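Local coordinates for cupin domain protein (Microcystis aeruginosa DIANCHI905, PDB 5ZBF) that binds iron(II) and 4-hydroxyphenylpyruvic acid and, as a cupin-superfamily isomerase, probably takes part in making the Choi moiety of aeruginosin, at residues V21-Q25 with G180-P186; T27-V33 with I95-R101; G56-I62 with H84-L90. All coordinates share one frame; numbering follows the deposited sequence.

Interaction 1 (V21-Q25 with G180-P186); sequences VFQCQ and GQIYYAP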
loop_
_atom_site.group_PDB
_atom_site.type_symbol
_atom_site.label_atom_id
_atom_site.label_comp_id
_atom_site.label_asym_id
_atom_site.label_seq_id
_atom_site.Cartn_x
_atom_site.Cartn_y
_atom_site.Cartn_z
ATOM N N VAL A 21 11.277 -2.002 4.985
ATOM C CA VAL A 21 10.312 -1.850 6.075
ATOM C C VAL A 21 10.285 -0.395 6.548
ATOM O O VAL A 21 11.313 0.156 6.948
ATOM C CB VAL A 21 10.652 -2.767 7.264
ATOM C CG1 VAL A 21 9.639 -2.553 8.376
ATOM C CG2 VAL A 21 10.671 -4.227 6.821
ATOM N N PHE A 22 9.105 0.215 6.492
ATOM C CA PHE A 22 8.941 1.610 6.853
ATOM C C PHE A 22 7.998 1.723 8.055
ATOM O O PHE A 22 6.894 1.171 8.037
ATOM C CB PHE A 22 8.281 2.409 5.740
ATOM C CG PHE A 22 8.965 2.381 4.391
ATOM C CD1 PHE A 22 9.595 3.520 3.899
ATOM C CD2 PHE A 22 8.862 1.279 3.557
ATOM C CE1 PHE A 22 10.147 3.533 2.631
ATOM C CE2 PHE A 22 9.411 1.291 2.283
ATOM C CZ PHE A 22 10.056 2.418 1.821
ATOM N N GLN A 23 8.398 2.493 9.058
ATOM C CA GLN A 23 7.560 2.710 10.236
ATOM C C GLN A 23 6.716 3.952 10.015
ATOM O O GLN A 23 7.260 4.994 9.681
ATOM C CB GLN A 23 8.423 2.883 11.484
ATOM C CG GLN A 23 7.645 2.788 12.791
ATOM C CD GLN A 23 7.139 1.381 13.070
ATOM O OE1 GLN A 23 7.902 0.411 13.024
ATOM N NE2 GLN A 23 5.846 1.263 13.366
ATOM N N CYS A 24 5.399 3.828 10.201
ATOM C CA CYS A 24 4.459 4.948 10.092
ATOM C C CYS A 24 3.606 5.000 11.375
ATOM O O CYS A 24 2.445 4.577 11.398
ATOM C CB CYS A 24 3.569 4.780 8.862
ATOM S SG CYS A 24 4.463 4.690 7.300
ATOM N N GLN A 25 4.215 5.515 12.438
ATOM C CA GLN A 25 3.670 5.428 13.792
ATOM C C GLN A 25 3.269 3.984 14.118
ATOM O O GLN A 25 4.146 3.133 14.212
ATOM C CB GLN A 25 2.547 6.448 13.999
ATOM C CG GLN A 25 3.097 7.857 14.136
ATOM C CD GLN A 25 2.028 8.915 14.377
ATOM O OE1 GLN A 25 0.866 8.610 14.650
ATOM N NE2 GLN A 25 2.427 10.170 14.271
ATOM N N GLY A 180 9.915 3.357 -4.528
ATOM C CA GLY A 180 10.876 2.948 -3.511
ATOM C C GLY A 180 10.845 3.770 -2.238
ATOM O O GLY A 180 11.438 3.379 -1.229
ATOM N N GLN A 181 10.174 4.920 -2.298
ATOM C CA GLN A 181 9.995 5.814 -1.166
ATOM C C GLN A 181 8.510 5.895 -0.868
ATOM O O GLN A 181 7.690 5.577 -1.725
ATOM C CB GLN A 181 10.503 7.215 -1.496
ATOM C CG GLN A 181 11.948 7.274 -1.947
ATOM C CD GLN A 181 12.343 8.653 -2.441
ATOM O OE1 GLN A 181 12.088 9.003 -3.586
ATOM N NE2 GLN A 181 12.983 9.435 -1.580
ATOM N N ILE A 182 8.167 6.300 0.348
ATOM C CA ILE A 182 6.774 6.605 0.700
ATOM C C ILE A 182 6.660 7.945 1.415
ATOM O O ILE A 182 7.648 8.502 1.904
ATOM C CB ILE A 182 6.113 5.512 1.589
ATOM C CG1 ILE A 182 6.627 5.562 3.043
ATOM C CG2 ILE A 182 6.309 4.125 0.993
ATOM C CD1 ILE A 182 6.012 4.501 3.933
ATOM N N TYR A 183 5.438 8.467 1.467
ATOM C CA TYR A 183 5.133 9.536 2.401
ATOM C C TYR A 183 4.160 9.005 3.443
ATOM O O TYR A 183 3.371 8.085 3.176
ATOM C CB TYR A 183 4.593 10.801 1.707
ATOM C CG TYR A 183 3.220 10.655 1.096
ATOM C CD1 TYR A 183 2.070 10.788 1.868
ATOM C CD2 TYR A 183 3.069 10.362 -0.249
ATOM C CE1 TYR A 183 0.804 10.633 1.307
ATOM C CE2 TYR A 183 1.815 10.223 -0.825
ATOM C CZ TYR A 183 0.683 10.353 -0.047
ATOM O OH TYR A 183 -0.554 10.200 -0.634
ATOM N N TYR A 184 4.220 9.610 4.618
ATOM C CA TYR A 184 3.296 9.322 5.700
ATOM C C TYR A 184 2.754 10.641 6.234
ATOM O O TYR A 184 3.518 11.487 6.692
ATOM C CB TYR A 184 4.005 8.550 6.813
ATOM C CG TYR A 184 3.192 8.458 8.083
ATOM C CD1 TYR A 184 1.893 7.971 8.058
ATOM C CD2 TYR A 184 3.723 8.864 9.311
ATOM C CE1 TYR A 184 1.137 7.881 9.220
ATOM C CE2 TYR A 184 2.975 8.774 10.475
ATOM C CZ TYR A 184 1.681 8.285 10.421
ATOM O OH TYR A 184 0.915 8.199 11.568
ATOM N N ALA A 185 1.438 10.804 6.159
ATOM C CA ALA A 185 0.768 12.011 6.649
ATOM C C ALA A 185 -0.122 11.634 7.821
ATOM O O ALA A 185 -1.185 11.051 7.620
ATOM C CB ALA A 185 -0.058 12.655 5.545
ATOM N N PRO A 186 0.314 11.947 9.053
ATOM C CA PRO A 186 -0.532 11.689 10.209
ATOM C C PRO A 186 -1.836 12.457 10.132
ATOM O O PRO A 186 -1.971 13.386 9.323
ATOM C CB PRO A 186 0.300 12.206 11.391
ATOM C CG PRO A 186 1.694 12.230 10.908
ATOM C CD PRO A 186 1.625 12.496 9.438
#

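Interaction 2 (T27-V33 with I95-R101); sequences TIFQLSV and IGFDLKR. With ENO (3-(4-hydroxy-phenyl)pyruvic acid), chain B.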
loop_
_atom_site.group_PDB
_atom_site.type_symbol
_atom_site.label_atom_id
_atom_site.label_comp_id
_atom_site.label_asym_id
_atom_site.label_seq_id
_atom_site.Cartn_x
_atom_site.Cartn_y
_atom_site.Cartn_z
ATOM N N THR A 27 1.545 1.873 12.287
ATOM C CA THR A 27 1.425 1.062 11.093
ATOM C C THR A 27 2.816 0.806 10.512
ATOM O O THR A 27 3.645 1.713 10.436
ATOM C CB THR A 27 0.571 1.786 10.037
ATOM O OG1 THR A 27 -0.671 2.174 10.626
ATOM C CG2 THR A 27 0.311 0.902 8.823
ATOM N N ILE A 28 3.065 -0.440 10.129
ATOM C CA ILE A 28 4.245 -0.796 9.354
ATOM C C ILE A 28 3.842 -0.957 7.893
ATOM O O ILE A 28 2.898 -1.688 7.578
ATOM C CB ILE A 28 4.860 -2.113 9.862
ATOM C CG1 ILE A 28 5.363 -1.952 11.298
ATOM C CG2 ILE A 28 5.988 -2.567 8.949
ATOM C CD1 ILE A 28 5.405 -3.258 12.061
ATOM N N PHE A 29 4.553 -0.266 7.009
ATOM C CA PHE A 29 4.392 -0.432 5.575
ATOM C C PHE A 29 5.656 -1.098 5.064
ATOM O O PHE A 29 6.762 -0.677 5.419
ATOM C CB PHE A 29 4.207 0.933 4.898
ATOM C CG PHE A 29 4.141 0.870 3.390
ATOM C CD1 PHE A 29 2.918 0.830 2.736
ATOM C CD2 PHE A 29 5.303 0.836 2.619
ATOM C CE1 PHE A 29 2.849 0.754 1.353
ATOM C CE2 PHE A 29 5.242 0.746 1.242
ATOM C CZ PHE A 29 4.011 0.736 0.599
ATOM N N GLN A 30 5.508 -2.118 4.232
ATOM C CA GLN A 30 6.677 -2.738 3.611
ATOM C C GLN A 30 6.530 -2.975 2.123
ATOM O O GLN A 30 5.467 -3.336 1.643
ATOM C CB GLN A 30 7.049 -4.043 4.333
ATOM C CG GLN A 30 5.965 -5.100 4.322
ATOM C CD GLN A 30 6.196 -6.215 5.343
ATOM O OE1 GLN A 30 6.763 -5.991 6.404
ATOM N NE2 GLN A 30 5.733 -7.407 5.023
ATOM N N LEU A 31 7.618 -2.746 1.391
ATOM C CA LEU A 31 7.717 -3.181 0.012
ATOM C C LEU A 31 8.399 -4.546 0.039
ATOM O O LEU A 31 9.383 -4.728 0.766
ATOM C CB LEU A 31 8.546 -2.191 -0.815
ATOM C CG LEU A 31 8.024 -0.771 -0.993
ATOM C CD1 LEU A 31 9.087 0.109 -1.638
ATOM C CD2 LEU A 31 6.746 -0.774 -1.815
ATOM N N SER A 32 7.852 -5.479 -0.732
ATOM C CA SER A 32 8.275 -6.885 -0.745
ATOM C C SER A 32 8.802 -7.308 -2.105
ATOM O O SER A 32 8.283 -6.880 -3.130
ATOM C CB SER A 32 7.078 -7.788 -0.428
ATOM O OG SER A 32 6.724 -7.726 0.940
ATOM N N VAL A 33 9.813 -8.177 -2.104
ATOM C CA VAL A 33 10.239 -8.872 -3.296
ATOM C C VAL A 33 10.265 -10.355 -2.921
ATOM O O VAL A 33 11.064 -10.777 -2.068
ATOM C CB VAL A 33 11.625 -8.429 -3.798
ATOM C CG1 VAL A 33 11.958 -9.156 -5.094
ATOM C CG2 VAL A 33 11.668 -6.914 -3.991
ATOM N N ILE A 95 6.790 -8.383 -6.965
ATOM C CA ILE A 95 7.033 -7.149 -6.230
ATOM C C ILE A 95 5.688 -6.680 -5.680
ATOM O O ILE A 95 4.741 -6.529 -6.447
ATOM C CB ILE A 95 7.653 -6.053 -7.122
ATOM C CG1 ILE A 95 8.884 -6.560 -7.917
ATOM C CG2 ILE A 95 7.989 -4.830 -6.278
ATOM C CD1 ILE A 95 10.000 -7.139 -7.100
ATOM N N GLY A 96 5.595 -6.478 -4.362
ATOM C CA GLY A 96 4.334 -6.078 -3.729
ATOM C C GLY A 96 4.511 -5.170 -2.538
ATOM O O GLY A 96 5.611 -4.721 -2.249
ATOM N N PHE A 97 3.402 -4.857 -1.864
ATOM C CA PHE A 97 3.494 -4.164 -0.586
ATOM C C PHE A 97 2.496 -4.759 0.374
ATOM O O PHE A 97 1.536 -5.409 -0.052
ATOM C CB PHE A 97 3.275 -2.650 -0.715
ATOM C CG PHE A 97 1.855 -2.244 -1.033
ATOM C CD1 PHE A 97 0.943 -1.963 -0.024
ATOM C CD2 PHE A 97 1.449 -2.107 -2.342
ATOM C CE1 PHE A 97 -0.352 -1.566 -0.320
ATOM C CE2 PHE A 97 0.169 -1.705 -2.649
ATOM C CZ PHE A 97 -0.742 -1.436 -1.638
ATOM N N ASP A 98 2.761 -4.558 1.664
ATOM C CA ASP A 98 1.832 -4.911 2.746
ATOM C C ASP A 98 1.792 -3.792 3.771
ATOM O O ASP A 98 2.760 -3.041 3.912
ATOM C CB ASP A 98 2.269 -6.165 3.519
ATOM C CG ASP A 98 2.674 -7.313 2.631
ATOM O OD1 ASP A 98 3.894 -7.538 2.484
ATOM O OD2 ASP A 98 1.777 -8.008 2.117
ATOM N N LEU A 99 0.692 -3.721 4.514
ATOM C CA LEU A 99 0.589 -2.874 5.685
ATOM C C LEU A 99 0.142 -3.758 6.820
ATOM O O LEU A 99 -0.706 -4.622 6.628
ATOM C CB LEU A 99 -0.443 -1.768 5.496
ATOM C CG LEU A 99 -0.043 -0.671 4.533
ATOM C CD1 LEU A 99 -0.549 -1.020 3.143
ATOM C CD2 LEU A 99 -0.579 0.674 4.997
ATOM N N LYS A 100 0.738 -3.545 7.988
ATOM C CA LYS A 100 0.413 -4.309 9.184
ATOM C C LYS A 100 0.171 -3.365 10.352
ATOM O O LYS A 100 0.897 -2.383 10.531
ATOM C CB LYS A 100 1.521 -5.313 9.502
ATOM C CG LYS A 100 1.574 -6.457 8.505
ATOM C CD LYS A 100 2.892 -7.203 8.550
ATOM C CE LYS A 100 3.085 -7.931 9.859
ATOM N NZ LYS A 100 4.231 -8.878 9.745
ATOM N N ARG A 101 -0.856 -3.677 11.142
ATOM C CA ARG A 101 -1.317 -2.796 12.206
ATOM C C ARG A 101 -2.173 -3.609 13.158
ATOM O O ARG A 101 -2.957 -4.445 12.706
ATOM C CB ARG A 101 -2.164 -1.677 11.604
ATOM C CG ARG A 101 -2.658 -0.661 12.603
ATOM C CD ARG A 101 -3.703 0.241 11.992
ATOM N NE ARG A 101 -4.210 1.164 12.993
ATOM C CZ ARG A 101 -3.575 2.257 13.415
ATOM N NH1 ARG A 101 -4.143 3.021 14.334
ATOM N NH2 ARG A 101 -2.384 2.595 12.924
HETATM O O4 ENO B . 2.409 -12.065 5.520
HETATM C C9 ENO B . 6.281 -13.899 4.807
HETATM C C8 ENO B . 6.724 -15.172 5.172
HETATM C C7 ENO B . 5.809 -16.210 5.354
HETATM C C6 ENO B . 4.450 -15.968 5.167
HETATM C C5 ENO B . 4.009 -14.697 4.803
HETATM C C4 ENO B . 4.919 -13.658 4.620
HETATM O O3 ENO B . 6.234 -17.456 5.714
HETATM C C3 ENO B . 4.411 -12.281 4.234
HETATM C C2 ENO B . 3.596 -11.748 5.403
HETATM C C1 ENO B . 4.218 -10.886 6.414
HETATM O O2 ENO B . 5.313 -10.307 6.185
HETATM O O1 ENO B . 3.624 -10.750 7.508
HETATM O O HOH W 1 4.043 -8.912 0.230
#

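Interaction 3 (G56-I62 with H84-L90); sequences GELELYI and HGFVNPL. With FE2 (Fe (II) ion), chain C; ENO (3-(4-hydroxy-phenyl)pyruvic acid), chain B.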
loop_
_atom_site.group_PDB
_atom_site.type_symbol
_atom_site.label_atom_id
_atom_site.label_comp_id
_atom_site.label_asym_id
_atom_site.label_seq_id
_atom_site.Cartn_x
_atom_site.Cartn_y
_atom_site.Cartn_z
ATOM N N GLY A 56 3.924 -8.925 -11.123
ATOM C CA GLY A 56 3.898 -10.382 -11.008
ATOM C C GLY A 56 2.525 -10.894 -10.623
ATOM O O GLY A 56 1.517 -10.337 -11.035
ATOM N N GLU A 57 2.493 -11.974 -9.842
ATOM C CA GLU A 57 1.256 -12.620 -9.430
ATOM C C GLU A 57 1.553 -13.336 -8.121
ATOM O O GLU A 57 2.720 -13.618 -7.802
ATOM C CB GLU A 57 0.769 -13.605 -10.497
ATOM C CG GLU A 57 -0.629 -14.156 -10.289
ATOM C CD GLU A 57 -1.009 -15.222 -11.306
ATOM O OE1 GLU A 57 -0.310 -15.383 -12.330
ATOM O OE2 GLU A 57 -2.017 -15.914 -11.073
ATOM N N LEU A 58 0.508 -13.573 -7.344
ATOM C CA LEU A 58 0.651 -14.268 -6.075
ATOM C C LEU A 58 -0.600 -15.101 -5.846
ATOM O O LEU A 58 -1.674 -14.777 -6.363
ATOM C CB LEU A 58 0.859 -13.244 -4.964
ATOM C CG LEU A 58 1.572 -13.601 -3.668
ATOM C CD1 LEU A 58 2.943 -14.224 -3.900
ATOM C CD2 LEU A 58 1.690 -12.353 -2.805
ATOM N N GLU A 59 -0.441 -16.211 -5.130
ATOM C CA GLU A 59 -1.561 -17.010 -4.677
ATOM C C GLU A 59 -1.609 -16.928 -3.166
ATOM O O GLU A 59 -0.614 -17.230 -2.473
ATOM C CB GLU A 59 -1.409 -18.460 -5.108
ATOM C CG GLU A 59 -1.551 -18.675 -6.599
ATOM C CD GLU A 59 -1.387 -20.126 -6.991
ATOM O OE1 GLU A 59 -0.611 -20.851 -6.328
ATOM O OE2 GLU A 59 -2.036 -20.538 -7.971
ATOM N N LEU A 60 -2.774 -16.526 -2.672
ATOM C CA LEU A 60 -3.054 -16.414 -1.244
ATOM C C LEU A 60 -3.681 -17.714 -0.701
ATOM O O LEU A 60 -4.678 -18.211 -1.227
ATOM C CB LEU A 60 -4.007 -15.234 -1.002
ATOM C CG LEU A 60 -4.611 -15.079 0.399
ATOM C CD1 LEU A 60 -3.555 -14.653 1.395
ATOM C CD2 LEU A 60 -5.747 -14.066 0.371
ATOM N N TYR A 61 -3.082 -18.237 0.365
ATOM C CA TYR A 61 -3.572 -19.409 1.087
ATOM C C TYR A 61 -4.120 -18.911 2.411
ATOM O O TYR A 61 -3.371 -18.441 3.268
ATOM C CB TYR A 61 -2.429 -20.391 1.318
ATOM C CG TYR A 61 -2.035 -21.158 0.079
ATOM C CD1 TYR A 61 -2.250 -22.526 -0.016
ATOM C CD2 TYR A 61 -1.438 -20.512 -0.999
ATOM C CE1 TYR A 61 -1.885 -23.236 -1.155
ATOM C CE2 TYR A 61 -1.070 -21.207 -2.140
ATOM C CZ TYR A 61 -1.295 -22.564 -2.216
ATOM O OH TYR A 61 -0.928 -23.252 -3.352
ATOM N N ILE A 62 -5.436 -18.992 2.559
ATOM C CA ILE A 62 -6.120 -18.433 3.723
ATOM C C ILE A 62 -7.475 -19.125 3.876
ATOM O O ILE A 62 -8.124 -19.434 2.883
ATOM C CB ILE A 62 -6.270 -16.895 3.579
ATOM C CG1 ILE A 62 -6.585 -16.239 4.924
ATOM C CG2 ILE A 62 -7.304 -16.538 2.520
ATOM C CD1 ILE A 62 -6.482 -14.728 4.904
ATOM N N HIS A 84 -2.166 -17.239 7.254
ATOM C CA HIS A 84 -2.045 -16.907 5.837
ATOM C C HIS A 84 -0.678 -17.267 5.303
ATOM O O HIS A 84 0.341 -17.089 5.983
ATOM C CB HIS A 84 -2.353 -15.437 5.589
ATOM C CG HIS A 84 -1.498 -14.494 6.373
ATOM N ND1 HIS A 84 -1.733 -14.204 7.698
ATOM C CD2 HIS A 84 -0.432 -13.742 6.006
ATOM C CE1 HIS A 84 -0.837 -13.331 8.119
ATOM N NE2 HIS A 84 -0.037 -13.038 7.109
ATOM N N GLY A 85 -0.670 -17.776 4.076
ATOM C CA GLY A 85 0.567 -18.119 3.370
ATOM C C GLY A 85 0.425 -17.735 1.913
ATOM O O GLY A 85 -0.642 -17.286 1.492
ATOM N N PHE A 86 1.500 -17.926 1.146
ATOM C CA PHE A 86 1.537 -17.530 -0.256
ATOM C C PHE A 86 2.372 -18.478 -1.106
ATOM O O PHE A 86 3.317 -19.105 -0.621
ATOM C CB PHE A 86 2.143 -16.124 -0.408
ATOM C CG PHE A 86 1.409 -15.051 0.353
ATOM C CD1 PHE A 86 0.315 -14.403 -0.206
ATOM C CD2 PHE A 86 1.843 -14.661 1.618
ATOM C CE1 PHE A 86 -0.348 -13.409 0.494
ATOM C CE2 PHE A 86 1.188 -13.665 2.323
ATOM C CZ PHE A 86 0.089 -13.035 1.756
ATOM N N VAL A 87 2.015 -18.568 -2.380
ATOM C CA VAL A 87 2.894 -19.129 -3.395
ATOM C C VAL A 87 3.035 -18.105 -4.516
ATOM O O VAL A 87 2.057 -17.499 -4.939
ATOM C CB VAL A 87 2.333 -20.439 -3.989
ATOM C CG1 VAL A 87 3.119 -20.865 -5.229
ATOM C CG2 VAL A 87 2.322 -21.534 -2.927
ATOM N N ASN A 88 4.255 -17.906 -4.983
ATOM C CA ASN A 88 4.478 -17.172 -6.222
ATOM C C ASN A 88 4.369 -18.172 -7.379
ATOM O O ASN A 88 5.258 -19.025 -7.542
ATOM C CB ASN A 88 5.842 -16.495 -6.205
ATOM C CG ASN A 88 6.155 -15.775 -7.508
ATOM O OD1 ASN A 88 5.336 -15.743 -8.426
ATOM N ND2 ASN A 88 7.346 -15.209 -7.597
ATOM N N PRO A 89 3.292 -18.078 -8.185
ATOM C CA PRO A 89 3.055 -19.058 -9.252
ATOM C C PRO A 89 3.909 -18.841 -10.510
ATOM O O PRO A 89 3.843 -19.658 -11.439
ATOM C CB PRO A 89 1.578 -18.831 -9.593
ATOM C CG PRO A 89 1.405 -17.373 -9.380
ATOM C CD PRO A 89 2.221 -17.048 -8.162
ATOM N N LEU A 90 4.685 -17.750 -10.544
ATOM C CA LEU A 90 5.493 -17.413 -11.707
ATOM C C LEU A 90 6.984 -17.620 -11.481
ATOM O O LEU A 90 7.468 -17.616 -10.340
ATOM C CB LEU A 90 5.279 -15.943 -12.090
ATOM C CG LEU A 90 3.866 -15.424 -12.326
ATOM C CD1 LEU A 90 3.971 -13.999 -12.849
ATOM C CD2 LEU A 90 3.103 -16.296 -13.314
HETATM FE FE FE2 C . 1.760 -11.934 7.523
HETATM O O4 ENO B . 2.409 -12.065 5.520
HETATM C C9 ENO B . 6.281 -13.899 4.807
HETATM C C8 ENO B . 6.724 -15.172 5.172
HETATM C C7 ENO B . 5.809 -16.210 5.354
HETATM C C6 ENO B . 4.450 -15.968 5.167
HETATM C C5 ENO B . 4.009 -14.697 4.803
HETATM C C4 ENO B . 4.919 -13.658 4.620
HETATM O O3 ENO B . 6.234 -17.456 5.714
HETATM C C3 ENO B . 4.411 -12.281 4.234
HETATM C C2 ENO B . 3.596 -11.748 5.403
HETATM C C1 ENO B . 4.218 -10.886 6.414
HETATM O O2 ENO B . 5.313 -10.307 6.185
HETATM O O1 ENO B . 3.624 -10.750 7.508
HETATM O O HOH W 2 5.304 -13.142 -9.619
#

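Interaction 1 (V21-Q25 with G180-P186)
The backbones carrying F22, C24 and Q25 and their partners I182, Y184 and P186 run the same way, 3° apart end to end, but with the CA atoms of C24 and Y184 6.3 Å from each other and no hydrogen bond between them. The contact belongs to the interface of a two-domain cupin: strand 17-24, which pairs with strand 27-34 of the first cupin, meets strand 183-185 of the second through side chains. The branched side chain of I182 packs against one face of the F22 ring. Its CG2 lies over the middle of that face, 4.2 Å from the ring centroid and 11° off the normal, while its CD1 reaches back to F22 CB at 3.6 Å. With chi1 at 74°, CG1 sits between the backbone N and the carbonyl carbon, and both branches of the isoleucine can lie along the phenylalanine. At the ring's edge the carbonyl O of G180 approaches F22 CZ to 3.5 Å; the backbone of G180 turns with a positive phi that would jam a CB against the preceding carbonyl. C24 suits its place by being small: its CB rests on one face of the Y184 ring, 3.8 Å from the centroid, and its SG makes an oblique sulfur-aromatic contact at 4.6 Å from that centroid while also touching I182 CD1. The N of P186 covers the opposite face of the tyrosine. Farther out, the Q25 side chain crosses Y184 at about a right angle, its CD 3.1 Å from Y184 OH. The polar ends are satisfied elsewhere, Q25 NE2 by E3 and Y184 OH by E156. Where the strand gives way to a turn, Q23 NE2 donates to Q25 O at 2.7 Å.

Interaction 2 (T27-V33 with I95-R101)
The F29 and F97 rings lie near parallel, planes 18° apart, but are slid so far that they barely overlap; F29 CE1 meets F97 CD1 at 3.6 Å. L99 fills in beside them, its CD1 at the edge of the F97 ring and its CG oblique to F29. The R101 guanidinium presents its edge to T27, NH2 donating in plane to OG1 at 2.9 Å. The face that carries Q30, S32, D98 and K100 is largely polar. Q30 NE2 donates to OD1 of D98, in one of that residue's two modelled conformers, within its own amide plane but from above the carboxylate plane. The same NE2 binds O2 of the hydroxyphenylpyruvate at 3.2 Å, so an amide suits a place that must serve two acceptors. K100, bent at chi3 (66°), brings its positive NZ within 3.0 Å of ligand O1, a natural match for the carboxylate. Paired backbone hydrogen bonds join I28 with K100, Q30 with D98 and S32 with G96 in antiparallel register. Strand 27-34 lies between strands 17-24 and 94-101, and strand 94-101 has strand 48-55 as its other neighbour in the sheet; F160 of strand 156-161 meets the rings of both F29 and F97.

Interaction 3 (G56-I62 with H84-L90)
F86 forms the main bump between L58 and L60 in this antiparallel strand pair, part of the four-stranded sheet of the first cupin barrel. L58 CD2 touches F86 CD1 and L60 CD1 touches F86 CE1, each at 3.6 Å, so two branched leucines cup one side of the ring's rim. The other side of the rim, CD2 and CE2, faces the bound hydroxyphenylpyruvate, whose O4 lies near the ring plane. Were this phenylalanine replaced by an alanine, the methyls of L58 and L60 would probably lose this partner and a gap is likely to open beside the bound ligand. On the reverse of the sheet, the Y61 ring leans across G85, slim for want of a side chain, and sets its CE2 against V87 CG2 at 3.5 Å. P89 CG packs along the extended E57 side chain, 3.8 Å from the carboxylate carbon CD, and L90 settles beside the same chain. H84 (chi1 57°) swings NE2 to the iron(II) at 2.1 Å, while ND1 is hydrogen-bonded to V82 O; H43, H45, Q49 and ligand O4 and O1 complete the site. N88 ND2 bonds to E92 O, and its OD1 closes an Asx turn, accepting from L90 N at 3.0 Å.

Overall arrangement
The three interactions are nested along the chain: 56-62 with 84-90 lies inside the loop closed by 27-33 with 95-101, which in turn lies inside that closed by interaction 1. Interactions 1 and 2 have centres about 10 Å apart and touch, since strands 17-24 and 27-34 are sheet neighbours and I182 packs on F29. Interaction 3, in the other sheet of the first cupin, is centred about 15 Å from interaction 2 without touching it, and about 25 Å from interaction 1. Both 2 and 3 reach the same ligand, so the two sheets enclose the iron site, while interaction 1 connects that cupin to the second one.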